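Local coordinates for flocculation protein FLO11 (Saccharomyces cerevisiae, PDB 4UYT) that mediates homophilic cell-cell adhesion between yeast cells during flocculation and supports adhesion to substrates, the piece described here being its N-terminal Flo11 domain, at residues Q27-Y32 and W139-F144; I59-L64 and Y89-P94; W65-I70 and I121-L126. All coordinates share one frame; numbering follows the deposited sequence. Where two conformers were deposited one is given.

How the contacts relate
From the N terminus, the chain leaves helix 21-25 and passes through 27-32 into strand 32-43; contact 1 closes the longest loop by pairing this linker with 139-144, at the start of strand 143-147. Contact 2 is nested within that loop and joins the turn 59-64 to 89-94, the connection leading into strand 96-104. Contact 3, also nested in the loop of contact 1, pairs strands 64-70 and 120-125 and crosses contact 2, since their segments alternate along the chain. Tyr-125 links all three: its hydroxyl reaches that of Tyr-32 and packs on Pro-94. Contact 3 builds the middle of the five-stranded sheet of this fibronectin type III-like domain, contact 1 fastens a loop to its border, and contact 2 joins two intersheet loops.

Contact 1. Residues Q27-Y32 and W139-F144; sequences QNIMQY and WGTTSF
One face of the Phe-144 ring is covered by Ile-29, whose CG2 lies over the ring centre, 3.6 Å from the centroid, in a CH-pi contact. Ile-29 CD1 reaches back to Phe-144 CB at 3.6 Å. Tyr-32 meets the far end of the ring obliquely: its CE1 comes within 3.7 Å of Phe-144 CZ, the planes inclined at 50°, and its hydroxyl lies at the ring edge. Phe-144 meets both partners with CG lodged between its own backbone N and carbonyl carbon (chi1 56°).

Beside these rings the loop before strand 143-147 holds the Schellman end of helix 21-25, where Asn-28 has positive phi. Thr-141 OG1 donates to Gln-27 O at 2.8 Å, in the carbonyl plane, while Thr-141 N makes a nearly straight bond to Asn-28 O (2.9 Å, 173°).

The rest is looser. A water joins Met-30 N to Trp-139 O and also donates to Thr-141 O at 2.8 Å. Met-30 SD meets Trp-139 CD1 at 3.9 Å in an oblique Met-aromatic contact; Trp-137 and Tyr-63 pack the indole edge-to-face. Asn-28 lies on the exposed side, over Gly-140.

Phe-144, on edge strand 143-147, also stacks on Phe-123 of the adjacent strand 120-125, and Tyr-32, opening strand 32-43, bonds to Tyr-125; the linker after helix 21-25 thus packs against the border of the five-stranded sheet.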
loop_
_atom_site.group_PDB
_atom_site.type_symbol
_atom_site.label_atom_id
_atom_site.label_comp_id
_atom_site.label_asym_id
_atom_site.label_seq_id
_atom_site.Cartn_x
_atom_site.Cartn_y
_atom_site.Cartn_z
ATOM N N GLN A 27 5.830 10.592 -13.767
ATOM C CA GLN A 27 6.713 9.457 -14.018
ATOM C C GLN A 27 6.201 8.561 -15.137
ATOM O O GLN A 27 6.781 7.505 -15.376
ATOM C CB GLN A 27 6.834 8.605 -12.751
ATOM C CG GLN A 27 7.425 9.341 -11.568
ATOM C CD GLN A 27 7.452 8.461 -10.341
ATOM O OE1 GLN A 27 6.569 8.547 -9.481
ATOM N NE2 GLN A 27 8.448 7.587 -10.260
ATOM N N ASN A 28 5.107 8.960 -15.779
ATOM C CA ASN A 28 4.451 8.130 -16.775
ATOM C C ASN A 28 4.010 6.772 -16.226
ATOM O O ASN A 28 3.993 5.776 -16.934
ATOM C CB ASN A 28 5.363 7.957 -17.996
ATOM C CG ASN A 28 4.644 7.359 -19.174
ATOM O OD1 ASN A 28 3.488 7.677 -19.451
ATOM N ND2 ASN A 28 5.335 6.488 -19.888
ATOM N N ILE A 29 3.651 6.740 -14.948
ATOM C CA ILE A 29 3.097 5.538 -14.326
ATOM C C ILE A 29 1.580 5.635 -14.383
ATOM O O ILE A 29 1.006 6.679 -14.070
ATOM C CB ILE A 29 3.542 5.379 -12.845
ATOM C CG1 ILE A 29 5.067 5.260 -12.741
ATOM C CG2 ILE A 29 2.919 4.142 -12.207
ATOM C CD1 ILE A 29 5.606 5.528 -11.355
ATOM N N MET A 30 0.913 4.549 -14.750
ATOM C CA MET A 30 -0.551 4.523 -14.697
ATOM C C MET A 30 -1.014 4.828 -13.287
ATOM O O MET A 30 -0.399 4.406 -12.311
ATOM C CB MET A 30 -1.080 3.157 -15.121
ATOM C CG MET A 30 -2.601 3.065 -15.149
ATOM S SD MET A 30 -3.209 1.427 -15.569
ATOM C CE MET A 30 -2.814 0.538 -14.068
ATOM N N GLN A 31 -2.113 5.542 -13.158
ATOM C CA GLN A 31 -2.647 5.840 -11.849
ATOM C C GLN A 31 -3.151 4.597 -11.122
ATOM O O GLN A 31 -3.859 3.763 -11.673
ATOM C CB GLN A 31 -3.755 6.853 -11.942
ATOM C CG GLN A 31 -3.253 8.228 -12.372
ATOM C CD GLN A 31 -4.370 9.162 -12.745
ATOM O OE1 GLN A 31 -5.565 8.896 -12.502
ATOM N NE2 GLN A 31 -3.994 10.287 -13.306
ATOM N N TYR A 32 -2.787 4.508 -9.848
ATOM C CA TYR A 32 -3.328 3.515 -8.899
ATOM C C TYR A 32 -3.870 4.280 -7.695
ATOM O O TYR A 32 -3.414 5.379 -7.399
ATOM C CB TYR A 32 -2.242 2.551 -8.399
ATOM C CG TYR A 32 -1.686 1.614 -9.430
ATOM C CD1 TYR A 32 -0.795 2.061 -10.403
ATOM C CD2 TYR A 32 -1.981 0.241 -9.383
ATOM C CE1 TYR A 32 -0.252 1.189 -11.328
ATOM C CE2 TYR A 32 -1.442 -0.632 -10.311
ATOM C CZ TYR A 32 -0.586 -0.146 -11.285
ATOM O OH TYR A 32 -0.037 -1.017 -12.196
ATOM N N TRP A 139 0.578 0.680 -20.801
ATOM C CA TRP A 139 0.266 1.401 -19.589
ATOM C C TRP A 139 1.454 2.173 -19.017
ATOM O O TRP A 139 1.429 2.497 -17.831
ATOM C CB TRP A 139 -0.367 0.448 -18.549
ATOM C CG TRP A 139 -1.549 -0.269 -19.113
ATOM C CD1 TRP A 139 -2.812 0.220 -19.276
ATOM C CD2 TRP A 139 -1.550 -1.576 -19.677
ATOM N NE1 TRP A 139 -3.612 -0.721 -19.872
ATOM C CE2 TRP A 139 -2.858 -1.830 -20.149
ATOM C CE3 TRP A 139 -0.572 -2.565 -19.817
ATOM C CZ2 TRP A 139 -3.212 -3.044 -20.742
ATOM C CZ3 TRP A 139 -0.923 -3.763 -20.408
ATOM C CH2 TRP A 139 -2.228 -3.988 -20.876
ATOM N N GLY A 140 2.459 2.494 -19.828
ATOM C CA GLY A 140 3.564 3.334 -19.370
ATOM C C GLY A 140 4.637 2.598 -18.602
ATOM O O GLY A 140 4.923 1.432 -18.874
ATOM N N THR A 141 5.260 3.295 -17.666
ATOM C CA THR A 141 6.448 2.805 -17.002
ATOM C C THR A 141 6.209 1.409 -16.419
ATOM O O THR A 141 5.197 1.176 -15.761
ATOM C CB THR A 141 6.814 3.819 -15.923
ATOM O OG1 THR A 141 7.107 5.048 -16.597
ATOM C CG2 THR A 141 7.993 3.372 -15.101
ATOM N N THR A 142 7.155 0.492 -16.622
ATOM C CA THR A 142 6.963 -0.914 -16.300
ATOM C C THR A 142 7.517 -1.395 -14.962
ATOM O O THR A 142 7.014 -2.367 -14.429
ATOM C CB THR A 142 7.531 -1.808 -17.411
ATOM O OG1 THR A 142 8.900 -1.451 -17.646
ATOM C CG2 THR A 142 6.742 -1.638 -18.699
ATOM N N SER A 143 8.551 -0.735 -14.448
ATOM C CA SER A 143 9.081 -1.021 -13.121
ATOM C C SER A 143 9.067 0.272 -12.333
ATOM O O SER A 143 9.606 1.291 -12.774
ATOM C CB SER A 143 10.503 -1.584 -13.188
ATOM O OG SER A 143 10.503 -2.954 -13.575
ATOM N N PHE A 144 8.451 0.245 -11.170
ATOM C CA PHE A 144 8.284 1.441 -10.376
ATOM C C PHE A 144 7.880 1.066 -8.970
ATOM O O PHE A 144 7.432 -0.053 -8.697
ATOM C CB PHE A 144 7.218 2.353 -11.014
ATOM C CG PHE A 144 5.874 1.682 -11.222
ATOM C CD1 PHE A 144 4.897 1.661 -10.220
ATOM C CD2 PHE A 144 5.572 1.072 -12.422
ATOM C CE1 PHE A 144 3.672 1.023 -10.419
ATOM C CE2 PHE A 144 4.355 0.457 -12.629
ATOM C CZ PHE A 144 3.405 0.413 -11.622
HETATM O O HOH W 1 2.604 2.083 -15.404
#

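Contact 2. Residues I59-L64 and Y89-P94; sequences IDLKYL and YLIDNP
Leu-61 and Leu-64 both carry CG opposite the backbone N (chi1 -172° and -171°), which sends their methyl groups toward Pro-94 and Ile-91. On the other segment, Ile-91 has chi1 near 61°, with CG1 between N and the carbonyl carbon, and its CD1 extends to Leu-64 CD2 at 4.0 Å, the two side chains crossing at about a right angle.

Pro-94 is wedged between several groups. Its CB slides past Leu-64 CD2 at 4.0 Å, its CD meets Leu-61 CD1 at the same distance, and the same CD comes to 3.4 Å from Ile-59 O. Nearer the surface, Leu-61 lies against the backbone of Asp-92, with Leu-61 CB 3.7 Å from Asp-92 O.

The shape of 59-64 is set locally. Asp-60 OD2 accepts from Lys-62 N at 2.9 Å in an Asx turn, met on its anti side, and the backbone bonds from Tyr-63 N to Asp-60 O and from Leu-64 N to Leu-61 O wind the 3-10 turn before strand 64-70. This turn packs on the proline-ended loop into strand 96-104, bringing together two loops that each run between the two sheets. Asn-93 bonds through its amide to Asn-58 and Thr-95, while Tyr-125 of strand 120-125 packs against Ile-59, Leu-64 and Pro-94.

Polar linkage between the segments runs through a water, which accepts from Leu-61 N and donates to Asp-92 O at 2.8 Å. The two loops are therefore held mainly by shape and apolar burial, with the water serving the backbone groups at the outer margin.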
loop_
_atom_site.group_PDB
_atom_site.type_symbol
_atom_site.label_atom_id
_atom_site.label_comp_id
_atom_site.label_asym_id
_atom_site.label_seq_id
_atom_site.Cartn_x
_atom_site.Cartn_y
_atom_site.Cartn_z
ATOM N N ILE A 59 -4.811 -4.559 -15.947
ATOM C CA ILE A 59 -3.607 -5.151 -16.517
ATOM C C ILE A 59 -3.586 -6.627 -16.142
ATOM O O ILE A 59 -3.565 -6.998 -14.975
ATOM C CB ILE A 59 -2.330 -4.445 -16.035
ATOM C CG1 ILE A 59 -2.380 -2.979 -16.438
ATOM C CG2 ILE A 59 -1.091 -5.151 -16.576
ATOM C CD1 ILE A 59 -1.186 -2.178 -15.957
ATOM N N ASP A 60 -3.599 -7.460 -17.172
ATOM C CA ASP A 60 -3.599 -8.889 -16.971
ATOM C C ASP A 60 -2.393 -9.360 -16.172
ATOM O O ASP A 60 -1.284 -8.842 -16.329
ATOM C CB ASP A 60 -3.614 -9.618 -18.310
ATOM C CG ASP A 60 -3.942 -11.091 -18.155
ATOM O OD1 ASP A 60 -5.144 -11.426 -18.177
ATOM O OD2 ASP A 60 -3.012 -11.912 -17.992
ATOM N N LEU A 61 -2.608 -10.377 -15.342
ATOM C CA LEU A 61 -1.535 -10.941 -14.530
ATOM C C LEU A 61 -0.310 -11.383 -15.350
ATOM O O LEU A 61 0.800 -11.394 -14.842
ATOM C CB LEU A 61 -2.065 -12.119 -13.701
ATOM C CG LEU A 61 -1.108 -12.712 -12.655
ATOM C CD1 LEU A 61 -0.724 -11.692 -11.594
ATOM C CD2 LEU A 61 -1.705 -13.954 -11.996
ATOM N N LYS A 62 -0.510 -11.742 -16.617
ATOM C CA LYS A 62 0.588 -12.253 -17.422
ATOM C C LYS A 62 1.710 -11.237 -17.595
ATOM O O LYS A 62 2.870 -11.614 -17.814
ATOM C CB LYS A 62 0.091 -12.726 -18.791
ATOM C CG LYS A 62 -0.229 -11.608 -19.765
ATOM C CD LYS A 62 -0.967 -12.124 -20.982
ATOM C CE LYS A 62 -1.158 -11.018 -21.997
ATOM N NZ LYS A 62 -1.983 -11.494 -23.141
ATOM N N TYR A 63 1.387 -9.951 -17.492
ATOM C CA TYR A 63 2.403 -8.912 -17.644
ATOM C C TYR A 63 3.303 -8.752 -16.414
ATOM O O TYR A 63 4.329 -8.090 -16.488
ATOM C CB TYR A 63 1.742 -7.570 -17.937
ATOM C CG TYR A 63 0.968 -7.491 -19.231
ATOM C CD1 TYR A 63 1.629 -7.362 -20.449
ATOM C CD2 TYR A 63 -0.414 -7.557 -19.240
ATOM C CE1 TYR A 63 0.927 -7.288 -21.639
ATOM C CE2 TYR A 63 -1.124 -7.490 -20.423
ATOM C CZ TYR A 63 -0.445 -7.354 -21.619
ATOM O OH TYR A 63 -1.162 -7.289 -22.788
ATOM N N LEU A 64 2.889 -9.332 -15.287
ATOM C CA LEU A 64 3.575 -9.142 -14.011
ATOM C C LEU A 64 4.716 -10.131 -13.776
ATOM O O LEU A 64 4.553 -11.335 -13.931
ATOM C CB LEU A 64 2.564 -9.265 -12.881
ATOM C CG LEU A 64 3.084 -8.886 -11.489
ATOM C CD1 LEU A 64 3.340 -7.390 -11.382
ATOM C CD2 LEU A 64 2.093 -9.325 -10.434
ATOM N N TYR A 89 2.511 -16.486 -4.853
ATOM C CA TYR A 89 1.393 -16.224 -5.773
ATOM C C TYR A 89 0.160 -15.864 -4.962
ATOM O O TYR A 89 -0.796 -16.621 -4.885
ATOM C CB TYR A 89 1.163 -17.448 -6.682
ATOM C CG TYR A 89 2.465 -17.953 -7.274
ATOM C CD1 TYR A 89 3.083 -17.307 -8.337
ATOM C CD2 TYR A 89 3.104 -19.073 -6.753
ATOM C CE1 TYR A 89 4.274 -17.750 -8.870
ATOM C CE2 TYR A 89 4.299 -19.539 -7.286
ATOM C CZ TYR A 89 4.884 -18.868 -8.346
ATOM O OH TYR A 89 6.068 -19.257 -8.918
ATOM N N LEU A 90 0.203 -14.700 -4.326
ATOM C CA LEU A 90 -0.824 -14.323 -3.353
ATOM C C LEU A 90 -1.800 -13.285 -3.851
ATOM O O LEU A 90 -2.663 -12.835 -3.090
ATOM C CB LEU A 90 -0.160 -13.827 -2.077
ATOM C CG LEU A 90 0.690 -14.877 -1.368
ATOM C CD1 LEU A 90 1.446 -14.212 -0.235
ATOM C CD2 LEU A 90 -0.167 -16.024 -0.865
ATOM N N ILE A 91 -1.645 -12.861 -5.103
ATOM C CA ILE A 91 -2.599 -12.004 -5.772
ATOM C C ILE A 91 -2.794 -12.512 -7.173
ATOM O O ILE A 91 -1.891 -13.116 -7.748
ATOM C CB ILE A 91 -2.147 -10.527 -5.799
ATOM C CG1 ILE A 91 -0.823 -10.320 -6.558
ATOM C CG2 ILE A 91 -2.017 -10.000 -4.388
ATOM C CD1 ILE A 91 -1.008 -9.659 -7.907
ATOM N N ASP A 92 -3.965 -12.237 -7.724
ATOM C CA ASP A 92 -4.250 -12.623 -9.095
ATOM C C ASP A 92 -4.504 -11.494 -10.062
ATOM O O ASP A 92 -4.759 -11.756 -11.228
ATOM C CB ASP A 92 -5.396 -13.642 -9.152
ATOM C CG ASP A 92 -6.728 -13.079 -8.714
ATOM O OD1 ASP A 92 -6.859 -11.862 -8.455
ATOM O OD2 ASP A 92 -7.682 -13.888 -8.652
ATOM N N ASN A 93 -4.407 -10.247 -9.617
ATOM C CA ASN A 93 -4.666 -9.103 -10.498
ATOM C C ASN A 93 -3.837 -7.946 -9.946
ATOM O O ASN A 93 -4.165 -7.443 -8.901
ATOM C CB ASN A 93 -6.154 -8.768 -10.526
ATOM C CG ASN A 93 -6.465 -7.621 -11.446
ATOM O OD1 ASN A 93 -5.570 -6.857 -11.845
ATOM N ND2 ASN A 93 -7.744 -7.474 -11.782
ATOM N N PRO A 94 -2.766 -7.531 -10.642
ATOM C CA PRO A 94 -1.897 -6.478 -10.105
ATOM C C PRO A 94 -2.578 -5.111 -10.129
ATOM O O PRO A 94 -2.021 -4.165 -9.597
ATOM C CB PRO A 94 -0.684 -6.519 -11.039
ATOM C CG PRO A 94 -1.251 -7.001 -12.332
ATOM C CD PRO A 94 -2.319 -7.997 -11.965
HETATM O O HOH W 2 -5.462 -10.796 -13.799
#

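Contact 3. Residues W65-I70 and I121-L126; sequences WSLKII and IQFEYL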
loop_
_atom_site.group_PDB
_atom_site.type_symbol
_atom_site.label_atom_id
_atom_site.label_comp_id
_atom_site.label_asym_id
_atom_site.label_seq_id
_atom_site.Cartn_x
_atom_site.Cartn_y
_atom_site.Cartn_z
ATOM N N TRP A 65 5.874 -9.609 -13.364
ATOM C CA TRP A 65 7.001 -10.436 -12.926
ATOM C C TRP A 65 7.062 -10.525 -11.389
ATOM O O TRP A 65 7.183 -11.612 -10.832
ATOM C CB TRP A 65 8.315 -9.914 -13.520
ATOM C CG TRP A 65 9.513 -10.680 -13.097
ATOM C CD1 TRP A 65 10.551 -10.208 -12.365
ATOM C CD2 TRP A 65 9.808 -12.056 -13.374
ATOM N NE1 TRP A 65 11.486 -11.202 -12.163
ATOM C CE2 TRP A 65 11.048 -12.349 -12.768
ATOM C CE3 TRP A 65 9.136 -13.073 -14.051
ATOM C CZ2 TRP A 65 11.651 -13.610 -12.855
ATOM C CZ3 TRP A 65 9.740 -14.329 -14.137
ATOM C CH2 TRP A 65 10.975 -14.583 -13.525
ATOM N N SER A 66 6.952 -9.389 -10.713
ATOM C CA SER A 66 7.007 -9.425 -9.269
ATOM C C SER A 66 6.295 -8.230 -8.672
ATOM O O SER A 66 6.192 -7.154 -9.279
ATOM C CB SER A 66 8.455 -9.464 -8.790
ATOM O OG SER A 66 9.129 -8.249 -9.087
ATOM N N LEU A 67 5.829 -8.441 -7.451
ATOM C CA LEU A 67 5.095 -7.429 -6.699
ATOM C C LEU A 67 5.397 -7.676 -5.231
ATOM O O LEU A 67 5.222 -8.788 -4.735
ATOM C CB LEU A 67 3.601 -7.566 -6.984
ATOM C CG LEU A 67 2.708 -6.544 -6.287
ATOM C CD1 LEU A 67 2.999 -5.145 -6.772
ATOM C CD2 LEU A 67 1.249 -6.890 -6.512
ATOM N N LYS A 68 5.853 -6.638 -4.541
ATOM C CA LYS A 68 6.135 -6.792 -3.128
ATOM C C LYS A 68 5.971 -5.473 -2.445
ATOM O O LYS A 68 6.187 -4.402 -3.024
ATOM C CB LYS A 68 7.515 -7.353 -2.879
ATOM C CG LYS A 68 8.667 -6.584 -3.440
ATOM C CD LYS A 68 9.978 -7.237 -2.988
ATOM C CE LYS A 68 11.172 -6.655 -3.684
ATOM N NZ LYS A 68 12.381 -7.376 -3.197
ATOM N N ILE A 69 5.599 -5.569 -1.186
ATOM C CA ILE A 69 5.538 -4.425 -0.303
ATOM C C ILE A 69 6.915 -4.349 0.375
ATOM O O ILE A 69 7.435 -5.356 0.874
ATOM C CB ILE A 69 4.420 -4.570 0.735
ATOM C CG1 ILE A 69 3.125 -5.032 0.102
ATOM C CG2 ILE A 69 4.256 -3.271 1.477
ATOM C CD1 ILE A 69 1.968 -5.177 1.043
ATOM N N ILE A 70 7.516 -3.168 0.356
ATOM C CA ILE A 70 8.828 -2.960 0.935
ATOM C C ILE A 70 8.800 -1.773 1.870
ATOM O O ILE A 70 7.865 -0.965 1.880
ATOM C CB ILE A 70 9.891 -2.731 -0.168
ATOM C CG1 ILE A 70 9.568 -1.514 -1.055
ATOM C CG2 ILE A 70 10.062 -3.995 -1.001
ATOM C CD1 ILE A 70 10.654 -1.166 -2.044
ATOM N N ILE A 121 5.201 0.012 -2.561
ATOM C CA ILE A 121 4.854 -1.178 -3.296
ATOM C C ILE A 121 5.672 -1.166 -4.584
ATOM O O ILE A 121 5.574 -0.213 -5.375
ATOM C CB ILE A 121 3.343 -1.280 -3.569
ATOM C CG1 ILE A 121 2.542 -1.138 -2.263
ATOM C CG2 ILE A 121 3.049 -2.605 -4.261
ATOM C CD1 ILE A 121 1.050 -1.299 -2.434
ATOM N N GLN A 122 6.481 -2.212 -4.758
ATOM C CA GLN A 122 7.405 -2.312 -5.871
ATOM C C GLN A 122 6.780 -3.236 -6.898
ATOM O O GLN A 122 6.568 -4.428 -6.645
ATOM C CB GLN A 122 8.740 -2.854 -5.373
ATOM C CG GLN A 122 9.813 -3.043 -6.423
ATOM C CD GLN A 122 11.011 -3.781 -5.855
ATOM O OE1 GLN A 122 11.600 -3.362 -4.871
ATOM N NE2 GLN A 122 11.342 -4.908 -6.452
ATOM N N PHE A 123 6.530 -2.662 -8.080
ATOM C CA PHE A 123 5.974 -3.387 -9.210
ATOM C C PHE A 123 7.083 -3.626 -10.237
ATOM O O PHE A 123 7.840 -2.708 -10.578
ATOM C CB PHE A 123 4.920 -2.539 -9.916
ATOM C CG PHE A 123 3.623 -2.340 -9.157
ATOM C CD1 PHE A 123 3.549 -1.452 -8.095
ATOM C CD2 PHE A 123 2.463 -2.980 -9.561
ATOM C CE1 PHE A 123 2.350 -1.258 -7.427
ATOM C CE2 PHE A 123 1.252 -2.754 -8.927
ATOM C CZ PHE A 123 1.194 -1.882 -7.868
ATOM N N GLU A 124 7.128 -4.835 -10.769
ATOM C CA GLU A 124 7.962 -5.121 -11.928
ATOM C C GLU A 124 7.088 -5.836 -12.929
ATOM O O GLU A 124 6.739 -7.003 -12.748
ATOM C CB GLU A 124 9.170 -6.003 -11.568
ATOM C CG GLU A 124 10.194 -5.352 -10.659
ATOM C CD GLU A 124 11.376 -6.261 -10.326
ATOM O OE1 GLU A 124 11.436 -7.422 -10.789
ATOM O OE2 GLU A 124 12.258 -5.803 -9.574
ATOM N N TYR A 125 6.788 -5.137 -14.021
ATOM C CA TYR A 125 6.126 -5.718 -15.163
ATOM C C TYR A 125 7.135 -5.957 -16.284
ATOM O O TYR A 125 8.166 -5.288 -16.383
ATOM C CB TYR A 125 5.057 -4.769 -15.690
ATOM C CG TYR A 125 3.871 -4.510 -14.776
ATOM C CD1 TYR A 125 2.773 -5.364 -14.787
ATOM C CD2 TYR A 125 3.784 -3.351 -14.003
ATOM C CE1 TYR A 125 1.643 -5.120 -14.015
ATOM C CE2 TYR A 125 2.654 -3.088 -13.245
ATOM C CZ TYR A 125 1.576 -3.966 -13.251
ATOM O OH TYR A 125 0.412 -3.727 -12.545
ATOM N N LEU A 126 6.831 -6.929 -17.126
ATOM C CA LEU A 126 7.598 -7.160 -18.352
ATOM C C LEU A 126 9.051 -7.554 -18.106
ATOM O O LEU A 126 9.894 -7.349 -18.976
ATOM C CB LEU A 126 7.570 -5.929 -19.287
ATOM C CG LEU A 126 6.250 -5.470 -19.905
ATOM C CD1 LEU A 126 6.542 -4.487 -21.029
ATOM C CD2 LEU A 126 5.429 -6.635 -20.440
HETATM O O HOH W 3 12.520 -9.857 -9.266
HETATM O O HOH W 4 8.720 -6.362 -7.115
HETATM O O HOH W 5 13.568 -4.412 -3.213
#
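Leu-67 and Phe-123, a non-hydrogen-bonded antiparallel pair, meet on the inner face of the sheet: Leu-67 CD1 sits over the centre of the Phe-123 ring, 3.5 Å from its centroid and 10° off the normal. The same methyl touches Ile-121 CG2 at 3.6 Å. Having CG opposite the backbone N (chi1 -179°) carries the leucine branch across to the neighbouring strand.

On the other face, the extended side chains of Lys-68 and Gln-122 run alongside each other, Lys-68 CE 3.3 Å from Gln-122 NE2. A water joins their ends, donating to Gln-122 OE1 and accepting weakly from Lys-68 NZ. At the corner where the chain turns, Glu-124 OE1, from the same face as Gln-122, comes to the edge of the Trp-65 indole in its plane, 3.3 Å from CD1, with carboxylate and ring only 5° from coplanar. A second water lies between this oxygen and Trp-65 NE1, the latter bond being weak.

Behind these side chains stands the backbone ladder. Lys-68 and Gln-122 exchange two bonds, the one from Gln-122 N to Lys-68 O at 2.8 Å. Ser-66 pairs likewise with Glu-124, but Glu-124 O accepts from Trp-65 N (2.8 Å) as well as Ser-66 N (3.1 Å), the signature of a classic beta bulge.

Both are interior strands of the five-stranded sheet, 64-70 in the middle, flanked by 79-83, and 120-125 between it and edge strand 143-147. Beneath the face bearing Leu-67, Ile-69 and Phe-123 lies strand 96-104 of the four-stranded sheet, through Phe-97, Ala-99 and Phe-101, as in a beta sandwich.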